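Local coordinates for protein STU0660 (Streptococcus thermophilus, PDB 3ZTH) that probably binds DNA as a large, magnesium-binding Csn2 protein involved in CRISPR-mediated bacterial immunity, at residues 256-270 with 289-303. Sequence-based numbering, arbitrary orientation.
Sequences ILSDQVEHLYDVEFM and FRMSLETVTPYLLTK
I256 CG2 meets L301 CD1 at 4.1 Å. The I256 side chain crosses that of T297 at about a right angle, while its CD1 lies 3.6 Å from L300 CD1. With CG1 anti to the carbonyl carbon (chi1 -49°), I256 CG2 lies anti to the backbone N and comes within 3.8 Å of both T297 O and L300 O. The side chains of L301 and E262 also cross at about a right angle, L301 CD1 coming within 3.5 Å of E262 CG. In the hairpin of strands 254-257 and 261-263, I256 and E262 are a hydrogen-bonded pair whose side chains both point toward 289-303, and they receive L301 together. This hairpin forms one edge of the mixed sheet, whose parallel strands 76-80, 199-204, 232-237, 20-24 and 254-257, in that order, are consistent with a P-loop NTPase-like core; the 3-10 segment 297-299 with its following loop closes on it.

At the hairpin turn the contact becomes polar. D259 N donates to L301 O (2.8 Å) nearly along the C=O axis, and K303 N approaches D259 OD2 in a very short contact. S258 OG accepts from the backbone N of Q26, a magnesium ligand whose NE2 bonds P298 O, and lies 2.7 Å from T302 OG1 and 3.1 Å from L300 O.

Toward helices 267-277 and 286-296, L264 and T297 meet tip to tip, L264 CD1 facing T297 OG1, which donates to L293 O. The selenomethionine M270 and L293 side chains cross at about a right angle, M270 CE lying 3.7 Å from L293 CD2, and M270 CB touches F289 CZ.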
ATOM      1  N   ILE A 256     -29.534  15.891 -32.914  1.00 27.88           N
ATOM      2  CA  ILE A 256     -28.678  15.635 -34.063  1.00 26.94           C
ATOM      3  C   ILE A 256     -27.386  16.416 -33.896  1.00 28.71           C
ATOM      4  O   ILE A 256     -27.410  17.643 -33.816  1.00 31.19           O
ATOM      5  CB  ILE A 256     -29.345  16.100 -35.372  1.00 27.00           C
ATOM      6  CG1 ILE A 256     -30.778  15.575 -35.445  1.00 26.04           C
ATOM      7  CG2 ILE A 256     -28.537  15.616 -36.575  1.00 24.63           C
ATOM      8  CD1 ILE A 256     -31.562  16.121 -36.618  1.00 26.94           C
ATOM      9  N   LEU A 257     -26.267  15.707 -33.835  1.00 28.24           N
ATOM     10  CA  LEU A 257     -24.960  16.334 -33.698  1.00 29.92           C
ATOM     11  C   LEU A 257     -24.128  16.098 -34.958  1.00 32.07           C
ATOM     12  O   LEU A 257     -23.448  15.074 -35.076  1.00 34.15           O
ATOM     13  CB  LEU A 257     -24.226  15.762 -32.480  1.00 27.89           C
ATOM     14  CG  LEU A 257     -24.263  16.628 -31.213  1.00 30.63           C
ATOM     15  CD1 LEU A 257     -25.710  16.910 -30.835  1.00 31.38           C
ATOM     16  CD2 LEU A 257     -23.521  15.938 -30.061  1.00 27.09           C
ATOM     17  N   SER A 258     -24.183  17.034 -35.904  1.00 32.54           N
ATOM     18  CA  SER A 258     -23.420  16.895 -37.150  1.00 34.07           C
ATOM     19  C   SER A 258     -22.605  18.147 -37.437  1.00 33.42           C
ATOM     20  O   SER A 258     -21.865  18.612 -36.574  1.00 31.46           O
ATOM     21  CB  SER A 258     -24.349  16.603 -38.337  1.00 35.55           C
ATOM     22  OG  SER A 258     -24.840  15.266 -38.320  1.00 39.80           O
ATOM     23  N   ASP A 259     -22.714  18.684 -38.649  1.00 34.62           N
ATOM     24  CA  ASP A 259     -21.975  19.903 -38.967  1.00 36.59           C
ATOM     25  C   ASP A 259     -22.596  21.029 -38.150  1.00 36.82           C
ATOM     26  O   ASP A 259     -22.054  22.129 -38.058  1.00 36.23           O
ATOM     27  CB  ASP A 259     -22.048  20.233 -40.458  1.00 36.90           C
ATOM     28  CG  ASP A 259     -21.355  19.201 -41.317  1.00 39.15           C
ATOM     29  OD1 ASP A 259     -20.353  18.611 -40.865  1.00 41.38           O
ATOM     30  OD2 ASP A 259     -21.803  18.985 -42.458  1.00 45.75           O
ATOM     31  N   GLN A 260     -23.746  20.733 -37.557  1.00 37.08           N
ATOM     32  CA  GLN A 260     -24.449  21.681 -36.709  1.00 38.75           C
ATOM     33  C   GLN A 260     -25.231  20.882 -35.681  1.00 36.64           C
ATOM     34  O   GLN A 260     -25.386  19.664 -35.824  1.00 34.06           O
ATOM     35  CB  GLN A 260     -25.391  22.558 -37.543  1.00 43.71           C
ATOM     36  CG  GLN A 260     -24.947  24.018 -37.613  1.00 50.13           C
ATOM     37  CD  GLN A 260     -25.135  24.620 -38.989  1.00 55.33           C
ATOM     38  OE1 GLN A 260     -26.227  24.553 -39.568  1.00 58.75           O
ATOM     39  NE2 GLN A 260     -24.069  25.215 -39.525  1.00 54.86           N
ATOM     40  N   VAL A 261     -25.697  21.561 -34.638  1.00 34.53           N
ATOM     41  CA  VAL A 261     -26.465  20.901 -33.597  1.00 34.31           C
ATOM     42  C   VAL A 261     -27.903  21.414 -33.530  1.00 34.48           C
ATOM     43  O   VAL A 261     -28.141  22.616 -33.428  1.00 36.40           O
ATOM     44  CB  VAL A 261     -25.792  21.077 -32.209  1.00 34.18           C
ATOM     45  CG1 VAL A 261     -26.661  20.450 -31.114  1.00 32.35           C
ATOM     46  CG2 VAL A 261     -24.428  20.409 -32.207  1.00 32.37           C
ATOM     47  N   GLU A 262     -28.856  20.489 -33.590  1.00 32.87           N
ATOM     48  CA  GLU A 262     -30.278  20.814 -33.520  1.00 31.11           C
ATOM     49  C   GLU A 262     -31.002  19.593 -32.971  1.00 30.11           C
ATOM     50  O   GLU A 262     -30.497  18.474 -33.060  1.00 29.73           O
ATOM     51  CB  GLU A 262     -30.849  21.092 -34.916  1.00 33.89           C
ATOM     52  CG  GLU A 262     -30.118  22.139 -35.751  1.00 41.78           C
ATOM     53  CD  GLU A 262     -30.402  23.584 -35.327  1.00 45.58           C
ATOM     54  OE1 GLU A 262     -31.238  23.813 -34.417  1.00 45.15           O
ATOM     55  OE2 GLU A 262     -29.777  24.498 -35.919  1.00 48.32           O
ATOM     56  N   HIS A 263     -32.175  19.796 -32.387  1.00 29.34           N
ATOM     57  CA  HIS A 263     -32.958  18.663 -31.920  1.00 29.84           C
ATOM     58  C   HIS A 263     -34.220  18.675 -32.773  1.00 30.74           C
ATOM     59  O   HIS A 263     -34.608  19.726 -33.285  1.00 30.75           O
ATOM     60  CB  HIS A 263     -33.272  18.765 -30.424  1.00 29.46           C
ATOM     61  CG  HIS A 263     -34.033  19.988 -30.030  1.00 31.91           C
ATOM     62  ND1 HIS A 263     -35.329  20.222 -30.436  1.00 34.82           N
ATOM     63  CD2 HIS A 263     -33.701  21.021 -29.219  1.00 32.34           C
ATOM     64  CE1 HIS A 263     -35.765  21.343 -29.886  1.00 33.48           C
ATOM     65  NE2 HIS A 263     -34.797  21.847 -29.143  1.00 33.15           N
ATOM     66  N   LEU A 264     -34.828  17.509 -32.980  1.00 31.65           N
ATOM     67  CA  LEU A 264     -36.038  17.434 -33.795  1.00 31.69           C
ATOM     68  C   LEU A 264     -37.197  18.159 -33.125  1.00 33.44           C
ATOM     69  O   LEU A 264     -37.146  18.484 -31.929  1.00 33.60           O
ATOM     70  CB  LEU A 264     -36.442  15.976 -34.051  1.00 30.70           C
ATOM     71  CG  LEU A 264     -35.538  15.108 -34.937  1.00 29.87           C
ATOM     72  CD1 LEU A 264     -36.127  13.713 -35.059  1.00 24.42           C
ATOM     73  CD2 LEU A 264     -35.391  15.743 -36.306  1.00 25.30           C
ATOM     74  N   TYR A 265     -38.232  18.419 -33.919  1.00 33.83           N
ATOM     75  CA  TYR A 265     -39.444  19.084 -33.446  1.00 36.13           C
ATOM     76  C   TYR A 265     -40.466  17.970 -33.217  1.00 35.44           C
ATOM     77  O   TYR A 265     -40.119  16.789 -33.258  1.00 31.60           O
ATOM     78  CB  TYR A 265     -39.996  20.031 -34.519  1.00 37.93           C
ATOM     79  CG  TYR A 265     -39.061  21.128 -34.986  1.00 43.20           C
ATOM     80  CD1 TYR A 265     -38.652  22.155 -34.124  1.00 45.94           C
ATOM     81  CD2 TYR A 265     -38.635  21.175 -36.313  1.00 47.38           C
ATOM     82  CE1 TYR A 265     -37.850  23.205 -34.580  1.00 47.33           C
ATOM     83  CE2 TYR A 265     -37.833  22.218 -36.783  1.00 49.87           C
ATOM     84  CZ  TYR A 265     -37.449  23.229 -35.915  1.00 51.17           C
ATOM     85  OH  TYR A 265     -36.688  24.272 -36.408  1.00 54.32           O
ATOM     86  N   ASP A 266     -41.719  18.342 -32.972  1.00 35.87           N
ATOM     87  CA  ASP A 266     -42.765  17.341 -32.795  1.00 37.96           C
ATOM     88  C   ASP A 266     -42.981  16.725 -34.170  1.00 37.32           C
ATOM     89  O   ASP A 266     -42.819  17.402 -35.191  1.00 36.51           O
ATOM     90  CB  ASP A 266     -44.067  17.978 -32.307  1.00 41.45           C
ATOM     91  CG  ASP A 266     -43.971  18.488 -30.883  1.00 45.16           C
ATOM     92  OD1 ASP A 266     -43.749  17.671 -29.961  1.00 45.76           O
ATOM     93  OD2 ASP A 266     -44.115  19.714 -30.686  1.00 49.93           O
ATOM     94  N   VAL A 267     -43.336  15.444 -34.189  1.00 36.07           N
ATOM     95  CA  VAL A 267     -43.564  14.711 -35.430  1.00 34.98           C
ATOM     96  C   VAL A 267     -44.701  15.276 -36.288  1.00 34.75           C
ATOM     97  O   VAL A 267     -44.545  15.453 -37.495  1.00 34.73           O
ATOM     98  CB  VAL A 267     -43.856  13.223 -35.129  1.00 35.86           C
ATOM     99  CG1 VAL A 267     -43.925  12.427 -36.421  1.00 30.85           C
ATOM    100  CG2 VAL A 267     -42.777  12.672 -34.206  1.00 35.15           C
ATOM    101  N   GLU A 268     -45.845  15.557 -35.675  1.00 34.57           N
ATOM    102  CA  GLU A 268     -46.963  16.104 -36.435  1.00 37.73           C
ATOM    103  C   GLU A 268     -46.572  17.455 -37.042  1.00 37.47           C
ATOM    104  O   GLU A 268     -46.925  17.773 -38.180  1.00 37.41           O
ATOM    105  CB  GLU A 268     -48.197  16.265 -35.542  1.00 37.82           C
ATOM    106  CG  GLU A 268     -49.449  16.718 -36.294  1.00 43.10           C
ATOM    107  CD  GLU A 268     -49.763  15.845 -37.510  1.00 47.51           C
ATOM    108  OE1 GLU A 268     -49.512  14.615 -37.452  1.00 49.04           O
ATOM    109  OE2 GLU A 268     -50.271  16.385 -38.520  1.00 47.95           O
ATOM    110  N   PHE A 269     -45.838  18.249 -36.277  1.00 37.25           N
ATOM    111  CA  PHE A 269     -45.397  19.542 -36.763  1.00 38.48           C
ATOM    112  C   PHE A 269     -44.570  19.349 -38.041  1.00 37.28           C
ATOM    113  O   PHE A 269     -44.851  19.959 -39.068  1.00 37.01           O
ATOM    114  CB  PHE A 269     -44.550  20.246 -35.692  1.00 40.91           C
ATOM    115  CG  PHE A 269     -43.943  21.544 -36.157  1.00 41.81           C
ATOM    116  CD1 PHE A 269     -44.675  22.729 -36.108  1.00 41.12           C
ATOM    117  CD2 PHE A 269     -42.649  21.571 -36.680  1.00 41.39           C
ATOM    118  CE1 PHE A 269     -44.125  23.927 -36.576  1.00 42.39           C
ATOM    119  CE2 PHE A 269     -42.089  22.762 -37.153  1.00 43.02           C
ATOM    120  CZ  PHE A 269     -42.828  23.943 -37.100  1.00 42.68           C
HETATM  121  N   MSE A 270     -43.564  18.484 -37.972  1.00 36.92           N
HETATM  122  CA  MSE A 270     -42.695  18.230 -39.115  1.00 37.23           C
HETATM  123  C   MSE A 270     -43.405  17.582 -40.293  1.00 35.51           C
HETATM  124  O   MSE A 270     -43.089  17.860 -41.454  1.00 32.89           O
HETATM  125  CB  MSE A 270     -41.515  17.365 -38.691  1.00 38.93           C
HETATM  126  CG  MSE A 270     -40.655  18.015 -37.630  1.00 42.86           C
HETATM  127 SE   MSE A 270     -39.060  16.987 -37.278  1.00 53.60          SE
HETATM  128  CE  MSE A 270     -39.832  15.610 -36.162  1.00 48.15           C
ATOM    129  N   PHE A 289     -43.851   8.440 -43.187  1.00 32.60           N
ATOM    130  CA  PHE A 289     -43.036   9.609 -42.936  1.00 31.69           C
ATOM    131  C   PHE A 289     -42.186   9.372 -41.702  1.00 30.78           C
ATOM    132  O   PHE A 289     -40.991   9.648 -41.694  1.00 30.54           O
ATOM    133  CB  PHE A 289     -43.917  10.838 -42.705  1.00 31.04           C
ATOM    134  CG  PHE A 289     -43.167  12.008 -42.159  1.00 30.66           C
ATOM    135  CD1 PHE A 289     -42.229  12.678 -42.946  1.00 29.84           C
ATOM    136  CD2 PHE A 289     -43.343  12.405 -40.840  1.00 28.23           C
ATOM    137  CE1 PHE A 289     -41.476  13.728 -42.423  1.00 27.58           C
ATOM    138  CE2 PHE A 289     -42.592  13.457 -40.306  1.00 29.89           C
ATOM    139  CZ  PHE A 289     -41.657  14.117 -41.101  1.00 29.25           C
ATOM    140  N   ARG A 290     -42.821   8.860 -40.657  1.00 31.58           N
ATOM    141  CA  ARG A 290     -42.150   8.604 -39.392  1.00 33.54           C
ATOM    142  C   ARG A 290     -40.944   7.691 -39.592  1.00 35.70           C
ATOM    143  O   ARG A 290     -39.894   7.880 -38.982  1.00 34.40           O
ATOM    144  CB  ARG A 290     -43.137   7.977 -38.416  1.00 32.14           C
ATOM    145  CG  ARG A 290     -42.714   8.044 -36.979  1.00 32.78           C
ATOM    146  CD  ARG A 290     -43.608   7.164 -36.151  1.00 36.44           C
ATOM    147  NE  ARG A 290     -43.519   5.774 -36.593  1.00 43.00           N
ATOM    148  CZ  ARG A 290     -42.447   4.999 -36.433  1.00 44.88           C
ATOM    149  NH1 ARG A 290     -41.363   5.472 -35.835  1.00 45.47           N
ATOM    150  NH2 ARG A 290     -42.458   3.747 -36.871  1.00 46.16           N
HETATM  151  N   MSE A 291     -41.099   6.696 -40.453  1.00 39.29           N
HETATM  152  CA  MSE A 291     -40.012   5.775 -40.735  1.00 43.22           C
HETATM  153  C   MSE A 291     -38.931   6.409 -41.590  1.00 40.14           C
HETATM  154  O   MSE A 291     -37.748   6.139 -41.412  1.00 39.54           O
HETATM  155  CB  MSE A 291     -40.549   4.540 -41.427  1.00 52.01           C
HETATM  156  CG  MSE A 291     -41.263   3.622 -40.485  1.00 66.55           C
HETATM  157 SE   MSE A 291     -41.473   1.941 -41.347  1.00 93.39          SE
HETATM  158  CE  MSE A 291     -42.971   2.388 -42.511  1.00 80.71           C
ATOM    159  N   SER A 292     -39.347   7.240 -42.532  1.00 38.06           N
ATOM    160  CA  SER A 292     -38.405   7.928 -43.389  1.00 36.25           C
ATOM    161  C   SER A 292     -37.576   8.832 -42.482  1.00 35.04           C
ATOM    162  O   SER A 292     -36.366   8.977 -42.662  1.00 33.74           O
ATOM    163  CB  SER A 292     -39.162   8.751 -44.430  1.00 35.80           C
ATOM    164  OG  SER A 292     -38.265   9.439 -45.280  1.00 39.90           O
ATOM    165  N   LEU A 293     -38.243   9.415 -41.488  1.00 34.05           N
ATOM    166  CA  LEU A 293     -37.608  10.306 -40.524  1.00 32.43           C
ATOM    167  C   LEU A 293     -36.589   9.562 -39.646  1.00 32.33           C
ATOM    168  O   LEU A 293     -35.559  10.118 -39.255  1.00 31.57           O
ATOM    169  CB  LEU A 293     -38.685  10.962 -39.655  1.00 31.12           C
ATOM    170  CG  LEU A 293     -38.256  11.942 -38.557  1.00 32.02           C
ATOM    171  CD1 LEU A 293     -37.596  13.203 -39.163  1.00 28.61           C
ATOM    172  CD2 LEU A 293     -39.492  12.309 -37.751  1.00 30.35           C
ATOM    173  N   GLU A 294     -36.878   8.301 -39.341  1.00 32.00           N
ATOM    174  CA  GLU A 294     -35.981   7.486 -38.529  1.00 31.39           C
ATOM    175  C   GLU A 294     -34.728   7.105 -39.315  1.00 29.06           C
ATOM    176  O   GLU A 294     -33.643   6.973 -38.761  1.00 29.74           O
ATOM    177  CB  GLU A 294     -36.696   6.219 -38.085  1.00 32.24           C
ATOM    178  CG  GLU A 294     -36.849   6.096 -36.595  1.00 37.68           C
ATOM    179  CD  GLU A 294     -37.858   5.027 -36.203  1.00 39.92           C
ATOM    180  OE1 GLU A 294     -37.838   3.931 -36.812  1.00 38.75           O
ATOM    181  OE2 GLU A 294     -38.661   5.286 -35.281  1.00 40.32           O
ATOM    182  N   THR A 295     -34.898   6.927 -40.614  1.00 27.47           N
ATOM    183  CA  THR A 295     -33.806   6.559 -41.500  1.00 27.94           C
ATOM    184  C   THR A 295     -32.817   7.691 -41.756  1.00 28.16           C
ATOM    185  O   THR A 295     -31.608   7.506 -41.675  1.00 28.26           O
ATOM    186  CB  THR A 295     -34.355   6.127 -42.874  1.00 27.97           C
ATOM    187  OG1 THR A 295     -35.138   4.938 -42.721  1.00 27.51           O
ATOM    188  CG2 THR A 295     -33.215   5.894 -43.865  1.00 24.50           C
ATOM    189  N   VAL A 296     -33.357   8.864 -42.060  1.00 28.85           N
ATOM    190  CA  VAL A 296     -32.564  10.030 -42.419  1.00 29.23           C
ATOM    191  C   VAL A 296     -32.014  10.930 -41.322  1.00 29.79           C
ATOM    192  O   VAL A 296     -30.953  11.540 -41.500  1.00 31.05           O
ATOM    193  CB  VAL A 296     -33.363  10.918 -43.401  1.00 30.11           C
ATOM    194  CG1 VAL A 296     -32.590  12.171 -43.701  1.00 36.50           C
ATOM    195  CG2 VAL A 296     -33.640  10.165 -44.679  1.00 26.37           C
ATOM    196  N   THR A 297     -32.716  11.033 -40.201  1.00 28.67           N
ATOM    197  CA  THR A 297     -32.259  11.908 -39.127  1.00 29.25           C
ATOM    198  C   THR A 297     -30.758  11.868 -38.816  1.00 29.72           C
ATOM    199  O   THR A 297     -30.128  12.909 -38.651  1.00 29.03           O
ATOM    200  CB  THR A 297     -33.038  11.652 -37.836  1.00 28.50           C
ATOM    201  OG1 THR A 297     -34.403  12.051 -38.026  1.00 30.56           O
ATOM    202  CG2 THR A 297     -32.448  12.445 -36.699  1.00 26.22           C
ATOM    203  N   PRO A 298     -30.166  10.668 -38.725  1.00 30.62           N
ATOM    204  CA  PRO A 298     -28.731  10.596 -38.428  1.00 29.53           C
ATOM    205  C   PRO A 298     -27.848  11.322 -39.456  1.00 30.53           C
ATOM    206  O   PRO A 298     -26.701  11.673 -39.162  1.00 31.01           O
ATOM    207  CB  PRO A 298     -28.464   9.091 -38.402  1.00 26.56           C
ATOM    208  CG  PRO A 298     -29.770   8.539 -37.939  1.00 28.88           C
ATOM    209  CD  PRO A 298     -30.765   9.323 -38.743  1.00 27.90           C
ATOM    210  N   TYR A 299     -28.379  11.551 -40.653  1.00 30.37           N
ATOM    211  CA  TYR A 299     -27.608  12.212 -41.703  1.00 33.03           C
ATOM    212  C   TYR A 299     -27.945  13.678 -41.939  1.00 32.05           C
ATOM    213  O   TYR A 299     -27.431  14.279 -42.870  1.00 33.16           O
ATOM    214  CB  TYR A 299     -27.768  11.452 -43.019  1.00 36.07           C
ATOM    215  CG  TYR A 299     -27.271  10.039 -42.939  1.00 41.13           C
ATOM    216  CD1 TYR A 299     -25.904   9.762 -42.892  1.00 43.31           C
ATOM    217  CD2 TYR A 299     -28.167   8.971 -42.855  1.00 44.91           C
ATOM    218  CE1 TYR A 299     -25.436   8.449 -42.756  1.00 44.91           C
ATOM    219  CE2 TYR A 299     -27.714   7.656 -42.719  1.00 45.73           C
ATOM    220  CZ  TYR A 299     -26.351   7.403 -42.669  1.00 45.63           C
ATOM    221  OH  TYR A 299     -25.911   6.111 -42.522  1.00 44.54           O
ATOM    222  N   LEU A 300     -28.795  14.259 -41.104  1.00 31.84           N
ATOM    223  CA  LEU A 300     -29.174  15.654 -41.279  1.00 32.87           C
ATOM    224  C   LEU A 300     -28.058  16.597 -40.862  1.00 33.38           C
ATOM    225  O   LEU A 300     -27.189  16.227 -40.082  1.00 35.27           O
ATOM    226  CB  LEU A 300     -30.434  15.951 -40.463  1.00 33.07           C
ATOM    227  CG  LEU A 300     -31.629  15.083 -40.869  1.00 35.15           C
ATOM    228  CD1 LEU A 300     -32.797  15.307 -39.930  1.00 34.60           C
ATOM    229  CD2 LEU A 300     -32.016  15.414 -42.311  1.00 37.85           C
ATOM    230  N   LEU A 301     -28.083  17.816 -41.391  1.00 34.59           N
ATOM    231  CA  LEU A 301     -27.084  18.829 -41.052  1.00 34.70           C
ATOM    232  C   LEU A 301     -25.662  18.332 -41.303  1.00 35.22           C
ATOM    233  O   LEU A 301     -24.747  18.624 -40.536  1.00 34.48           O
ATOM    234  CB  LEU A 301     -27.228  19.232 -39.580  1.00 31.79           C
ATOM    235  CG  LEU A 301     -28.661  19.244 -39.033  1.00 32.27           C
ATOM    236  CD1 LEU A 301     -28.638  19.569 -37.544  1.00 32.19           C
ATOM    237  CD2 LEU A 301     -29.509  20.244 -39.790  1.00 29.17           C
ATOM    238  N   THR A 302     -25.475  17.581 -42.376  1.00 37.18           N
ATOM    239  CA  THR A 302     -24.151  17.064 -42.685  1.00 40.89           C
ATOM    240  C   THR A 302     -23.789  17.257 -44.144  1.00 42.22           C
ATOM    241  O   THR A 302     -24.438  16.688 -45.027  1.00 42.26           O
ATOM    242  CB  THR A 302     -24.033  15.542 -42.389  1.00 40.54           C
ATOM    243  OG1 THR A 302     -24.392  15.273 -41.031  1.00 42.59           O
ATOM    244  CG2 THR A 302     -22.605  15.079 -42.615  1.00 39.05           C
ATOM    245  N   LYS A 303     -22.776  18.073 -44.407  1.00 43.43           N
ATOM    246  CA  LYS A 303     -22.334  18.243 -45.775  1.00 47.69           C
ATOM    247  C   LYS A 303     -21.489  16.996 -45.945  1.00 49.26           C
ATOM    248  O   LYS A 303     -20.473  16.839 -45.272  1.00 48.57           O
ATOM    249  CB  LYS A 303     -21.456  19.477 -45.946  1.00 49.23           C
ATOM    250  CG  LYS A 303     -21.041  19.669 -47.391  1.00 52.77           C
ATOM    251  CD  LYS A 303     -19.869  20.622 -47.551  1.00 57.59           C
ATOM    252  CE  LYS A 303     -19.467  20.725 -49.021  1.00 59.90           C
ATOM    253  NZ  LYS A 303     -18.270  21.591 -49.230  1.00 64.48           N
TER